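Local coordinates for protein acyl-coenzyme A oxidase 1 (Yarrowia lipolytica, PDB 5Y9D) that oxidises acyl-CoAs to trans-2-enoyl-CoAs with FAD and molecular oxygen, releasing hydrogen peroxide, in peroxisomal fatty acid beta-oxidation, at residues 360-365 / 638-643. Numbering follows the deposited sequence.
Sequences RLLPLL and DQVIGL. With FAD (flavin-adenine dinucleotide), chain D.
Leu362 CD2 and Val640 CG1 meet methyl to methyl, 3.3 Å apart, where helix 355-391 of the C-alpha1 domain passes the start of the short helix 640-646. One turn further on, Leu365 CD2 lies 4.1 Å from Leu643 CB and touches Leu643 CD1 as well. In both pairs the side chains cross at about a right angle, and no hydrogen bond joins the segments. Leu331 of helix 306-334 touches both Leu362 and Leu365, while Cys335 and Phe647 extend the apolar surroundings.

On the same helix, Arg360 serves the cofactor. From CB, its CG stands anti to the carbonyl carbon (chi1 -70°); CD continues the extended run before a bend at chi3 (67°) turns NE and CZ toward the adenosine ribose of FAD. Arg360 NH1 donates to O2B of FAD at 3.0 Å, and O2B lies at the edge of the guanidinium, in its plane. A weak second bond runs from NH1 to O3B, which NH2 also approaches. A leucine in place of Arg360 would probably leave the two ribose hydroxyls without this donor and the adenosine end less firmly held. Asp466 of the second subunit also bonds FAD, so the cofactor lies between chains. The chemistry thus divides along the helix: apolar side chains join it to the C-terminal helical domain, and a cationic one reaches the adenosine ribose of FAD.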
ATOM      1  N   ARG A 360      -8.186 -14.999   2.155  1.00 29.93           N
ATOM      2  CA  ARG A 360      -7.691 -13.658   1.930  1.00 30.63           C
ATOM      3  C   ARG A 360      -8.601 -12.651   2.632  1.00 32.95           C
ATOM      4  O   ARG A 360      -8.093 -11.720   3.277  1.00 32.89           O
ATOM      5  CB  ARG A 360      -7.584 -13.311   0.453  1.00 30.57           C
ATOM      6  CG  ARG A 360      -6.491 -14.050  -0.296  1.00 29.93           C
ATOM      7  CD  ARG A 360      -6.782 -14.030  -1.797  1.00 30.61           C
ATOM      8  NE  ARG A 360      -6.666 -12.678  -2.321  1.00 31.73           N
ATOM      9  CZ  ARG A 360      -6.670 -12.344  -3.608  1.00 31.39           C
ATOM     10  NH1 ARG A 360      -6.819 -13.255  -4.570  1.00 30.49           N
ATOM     11  NH2 ARG A 360      -6.529 -11.063  -3.934  1.00 31.28           N
ATOM     12  N   LEU A 361      -9.926 -12.849   2.571  1.00 31.28           N
ATOM     13  CA  LEU A 361     -10.825 -11.778   3.023  1.00 32.89           C
ATOM     14  C   LEU A 361     -11.494 -11.937   4.380  1.00 30.24           C
ATOM     15  O   LEU A 361     -11.596 -10.969   5.126  1.00 25.73           O
ATOM     16  CB  LEU A 361     -11.888 -11.505   1.976  1.00 34.98           C
ATOM     17  CG  LEU A 361     -11.311 -11.085   0.619  1.00 37.41           C
ATOM     18  CD1 LEU A 361     -12.451 -10.969  -0.382  1.00 37.86           C
ATOM     19  CD2 LEU A 361     -10.496  -9.793   0.704  1.00 37.30           C
ATOM     20  N   LEU A 362     -11.957 -13.139   4.689  1.00 30.66           N
ATOM     21  CA  LEU A 362     -12.808 -13.335   5.862  1.00 30.82           C
ATOM     22  C   LEU A 362     -12.079 -13.108   7.194  1.00 31.64           C
ATOM     23  O   LEU A 362     -12.648 -12.586   8.165  1.00 32.70           O
ATOM     24  CB  LEU A 362     -13.451 -14.717   5.793  1.00 31.01           C
ATOM     25  CG  LEU A 362     -14.384 -14.886   4.576  1.00 31.42           C
ATOM     26  CD1 LEU A 362     -15.159 -16.194   4.656  1.00 30.91           C
ATOM     27  CD2 LEU A 362     -15.367 -13.722   4.433  1.00 31.46           C
ATOM     28  N   PRO A 363     -10.794 -13.451   7.249  1.00 29.94           N
ATOM     29  CA  PRO A 363     -10.133 -13.126   8.506  1.00 29.95           C
ATOM     30  C   PRO A 363     -10.007 -11.626   8.689  1.00 27.50           C
ATOM     31  O   PRO A 363     -10.177 -11.115   9.788  1.00 27.85           O
ATOM     32  CB  PRO A 363      -8.766 -13.791   8.381  1.00 32.22           C
ATOM     33  CG  PRO A 363      -8.893 -14.772   7.228  1.00 32.69           C
ATOM     34  CD  PRO A 363      -9.938 -14.201   6.322  1.00 31.64           C
ATOM     35  N   LEU A 364      -9.731 -10.932   7.604  1.00 26.05           N
ATOM     36  CA  LEU A 364      -9.772  -9.480   7.593  1.00 25.06           C
ATOM     37  C   LEU A 364     -11.173  -8.967   7.990  1.00 24.69           C
ATOM     38  O   LEU A 364     -11.288  -8.003   8.774  1.00 23.89           O
ATOM     39  CB  LEU A 364      -9.294  -8.937   6.225  1.00 24.41           C
ATOM     40  CG  LEU A 364      -7.932  -9.469   5.719  1.00 25.06           C
ATOM     41  CD1 LEU A 364      -7.596  -8.951   4.330  1.00 25.39           C
ATOM     42  CD2 LEU A 364      -6.776  -9.178   6.677  1.00 25.93           C
ATOM     43  N   LEU A 365     -12.239  -9.634   7.536  1.00 25.08           N
ATOM     44  CA  LEU A 365     -13.590  -9.293   8.059  1.00 25.86           C
ATOM     45  C   LEU A 365     -13.682  -9.394   9.591  1.00 23.48           C
ATOM     46  O   LEU A 365     -14.256  -8.546  10.250  1.00 21.78           O
ATOM     47  CB  LEU A 365     -14.700 -10.136   7.431  1.00 26.38           C
ATOM     48  CG  LEU A 365     -16.114  -9.768   7.919  1.00 28.67           C
ATOM     49  CD1 LEU A 365     -16.440  -8.293   7.676  1.00 30.60           C
ATOM     50  CD2 LEU A 365     -17.174 -10.639   7.266  1.00 28.15           C
ATOM     51  N   ASP A 638     -20.763 -18.508   4.466  1.00 36.71           N
ATOM     52  CA  ASP A 638     -22.189 -18.705   4.206  1.00 37.37           C
ATOM     53  C   ASP A 638     -22.994 -17.432   4.512  1.00 35.59           C
ATOM     54  O   ASP A 638     -24.030 -17.214   3.887  1.00 35.36           O
ATOM     55  CB  ASP A 638     -22.763 -19.920   4.979  1.00 37.74           C
ATOM     56  CG  ASP A 638     -24.224 -20.268   4.557  1.00 40.08           C
ATOM     57  OD1 ASP A 638     -24.482 -20.527   3.363  1.00 42.69           O
ATOM     58  OD2 ASP A 638     -25.122 -20.299   5.426  1.00 41.18           O
ATOM     59  N   GLN A 639     -22.520 -16.626   5.463  1.00 32.77           N
ATOM     60  CA  GLN A 639     -23.233 -15.439   5.947  1.00 34.18           C
ATOM     61  C   GLN A 639     -22.580 -14.079   5.580  1.00 30.41           C
ATOM     62  O   GLN A 639     -22.930 -13.065   6.178  1.00 28.43           O
ATOM     63  CB  GLN A 639     -23.360 -15.492   7.481  1.00 37.63           C
ATOM     64  CG  GLN A 639     -24.117 -16.676   8.090  1.00 38.66           C
ATOM     65  CD  GLN A 639     -25.616 -16.628   7.821  1.00 41.57           C
ATOM     66  OE1 GLN A 639     -26.359 -15.811   8.400  1.00 36.55           O
ATOM     67  NE2 GLN A 639     -26.076 -17.523   6.940  1.00 43.08           N
ATOM     68  N   VAL A 640     -21.649 -14.037   4.622  1.00 28.46           N
ATOM     69  CA  VAL A 640     -20.893 -12.813   4.393  1.00 28.14           C
ATOM     70  C   VAL A 640     -21.749 -11.604   4.120  1.00 28.99           C
ATOM     71  O   VAL A 640     -21.379 -10.476   4.552  1.00 27.49           O
ATOM     72  CB  VAL A 640     -19.912 -12.874   3.221  1.00 30.39           C
ATOM     73  CG1 VAL A 640     -18.587 -13.408   3.696  1.00 33.79           C
ATOM     74  CG2 VAL A 640     -20.458 -13.653   2.021  1.00 30.13           C
ATOM     75  N   ILE A 641     -22.819 -11.815   3.371  1.00 26.54           N
ATOM     76  CA  ILE A 641     -23.738 -10.762   3.011  1.00 25.36           C
ATOM     77  C   ILE A 641     -24.424 -10.200   4.236  1.00 25.17           C
ATOM     78  O   ILE A 641     -24.640  -9.015   4.320  1.00 25.62           O
ATOM     79  CB  ILE A 641     -24.745 -11.217   1.949  1.00 26.61           C
ATOM     80  CG1 ILE A 641     -24.015 -11.613   0.678  1.00 27.49           C
ATOM     81  CG2 ILE A 641     -25.706 -10.103   1.613  1.00 26.68           C
ATOM     82  CD1 ILE A 641     -23.048 -10.565   0.193  1.00 27.99           C
ATOM     83  N   GLY A 642     -24.782 -11.055   5.180  1.00 24.31           N
ATOM     84  CA  GLY A 642     -25.352 -10.571   6.413  1.00 25.84           C
ATOM     85  C   GLY A 642     -24.427  -9.713   7.248  1.00 27.02           C
ATOM     86  O   GLY A 642     -24.824  -8.661   7.672  1.00 27.55           O
ATOM     87  N   LEU A 643     -23.185 -10.127   7.442  1.00 28.40           N
ATOM     88  CA  LEU A 643     -22.220  -9.352   8.234  1.00 29.72           C
ATOM     89  C   LEU A 643     -21.797  -7.998   7.626  1.00 29.97           C
ATOM     90  O   LEU A 643     -21.734  -6.915   8.292  1.00 35.26           O
ATOM     91  CB  LEU A 643     -21.025 -10.245   8.541  1.00 29.15           C
ATOM     92  CG  LEU A 643     -21.504 -11.628   8.981  1.00 29.38           C
ATOM     93  CD1 LEU A 643     -20.457 -12.702   8.793  1.00 30.22           C
ATOM     94  CD2 LEU A 643     -22.002 -11.618  10.411  1.00 30.73           C
TER
HETATM   95  PA  FAD D 701     -10.107 -12.031 -12.188  1.00 29.09           P
HETATM   96  O1A FAD D 701     -11.581 -12.013 -12.215  1.00 30.47           O
HETATM   97  O2A FAD D 701      -9.352 -12.993 -12.990  1.00 29.51           O
HETATM   98  O5B FAD D 701      -9.721 -12.201 -10.679  1.00 29.18           O
HETATM   99  C5B FAD D 701     -10.538 -11.692  -9.647  1.00 26.66           C
HETATM  100  C4B FAD D 701      -9.987 -12.110  -8.301  1.00 28.30           C
HETATM  101  O4B FAD D 701     -10.370 -13.450  -8.021  1.00 26.40           O
HETATM  102  C3B FAD D 701      -8.475 -12.052  -8.285  1.00 29.05           C
HETATM  103  O3B FAD D 701      -8.049 -11.459  -7.074  1.00 29.04           O
HETATM  104  C2B FAD D 701      -8.035 -13.493  -8.343  1.00 29.08           C
HETATM  105  O2B FAD D 701      -6.918 -13.760  -7.509  1.00 27.75           O
HETATM  106  C1B FAD D 701      -9.230 -14.279  -7.862  1.00 27.95           C
HETATM  107  N9A FAD D 701      -9.293 -15.521  -8.653  1.00 29.10           N
HETATM  108  C8A FAD D 701      -9.512 -15.624  -9.961  1.00 28.96           C
HETATM  109  N7A FAD D 701      -9.479 -16.909 -10.345  1.00 28.10           N
HETATM  110  C5A FAD D 701      -9.218 -17.653  -9.268  1.00 28.93           C
HETATM  111  C6A FAD D 701      -9.037 -19.087  -8.953  1.00 28.03           C
HETATM  112  N6A FAD D 701      -9.137 -20.024  -9.899  1.00 28.64           N
HETATM  113  N1A FAD D 701      -8.773 -19.438  -7.693  1.00 29.79           N
HETATM  114  C2A FAD D 701      -8.673 -18.527  -6.738  1.00 28.20           C
HETATM  115  N3A FAD D 701      -8.824 -17.226  -6.948  1.00 27.75           N
HETATM  116  C4A FAD D 701      -9.092 -16.727  -8.160  1.00 28.67           C
HETATM  117  N1  FAD D 701      -5.989  -6.458 -20.769  1.00 35.95           N
HETATM  118  C2  FAD D 701      -5.742  -6.477 -22.077  1.00 34.59           C
HETATM  119  O2  FAD D 701      -6.133  -7.435 -22.729  1.00 33.41           O
HETATM  120  N3  FAD D 701      -5.104  -5.508 -22.702  1.00 33.74           N
HETATM  121  C4  FAD D 701      -4.656  -4.456 -22.057  1.00 33.52           C
HETATM  122  O4  FAD D 701      -4.069  -3.579 -22.672  1.00 38.69           O
HETATM  123  C4X FAD D 701      -4.876  -4.350 -20.616  1.00 32.74           C
HETATM  124  N5  FAD D 701      -4.442  -3.310 -19.908  1.00 33.06           N
HETATM  125  C5X FAD D 701      -4.667  -3.250 -18.597  1.00 35.37           C
HETATM  126  C6  FAD D 701      -4.219  -2.153 -17.909  1.00 37.03           C
HETATM  127  C7  FAD D 701      -4.436  -2.062 -16.565  1.00 37.91           C
HETATM  128  C7M FAD D 701      -3.936  -0.867 -15.819  1.00 40.49           C
HETATM  129  C8  FAD D 701      -5.154  -3.142 -15.864  1.00 39.58           C
HETATM  130  C8M FAD D 701      -5.388  -3.031 -14.392  1.00 38.69           C
HETATM  131  C9  FAD D 701      -5.603  -4.250 -16.550  1.00 37.85           C
HETATM  132  C9A FAD D 701      -5.387  -4.333 -17.900  1.00 35.33           C
HETATM  133  N10 FAD D 701      -5.833  -5.439 -18.623  1.00 35.70           N
HETATM  134  C10 FAD D 701      -5.593  -5.454 -19.990  1.00 33.85           C
HETATM  135  C1' FAD D 701      -6.561  -6.525 -17.984  1.00 35.70           C
HETATM  136  C2' FAD D 701      -5.729  -7.267 -16.971  1.00 33.73           C
HETATM  137  O2' FAD D 701      -4.971  -8.208 -17.694  1.00 33.41           O
HETATM  138  C3' FAD D 701      -6.642  -7.997 -16.008  1.00 33.77           C
HETATM  139  O3' FAD D 701      -6.907  -7.131 -14.927  1.00 30.67           O
HETATM  140  C4' FAD D 701      -6.044  -9.282 -15.457  1.00 36.68           C
HETATM  141  O4' FAD D 701      -5.379  -9.998 -16.489  1.00 36.18           O
HETATM  142  C5' FAD D 701      -7.114 -10.202 -14.919  1.00 38.60           C
HETATM  143  O5' FAD D 701      -7.890  -9.523 -13.961  1.00 38.84           O
HETATM  144  P   FAD D 701      -9.406  -9.834 -13.825  1.00 32.23           P
HETATM  145  O1P FAD D 701     -10.096  -8.561 -13.699  1.00 39.91           O
HETATM  146  O2P FAD D 701      -9.776 -10.766 -14.888  1.00 39.24           O
HETATM  147  O3P FAD D 701      -9.519 -10.578 -12.446  1.00 33.09           O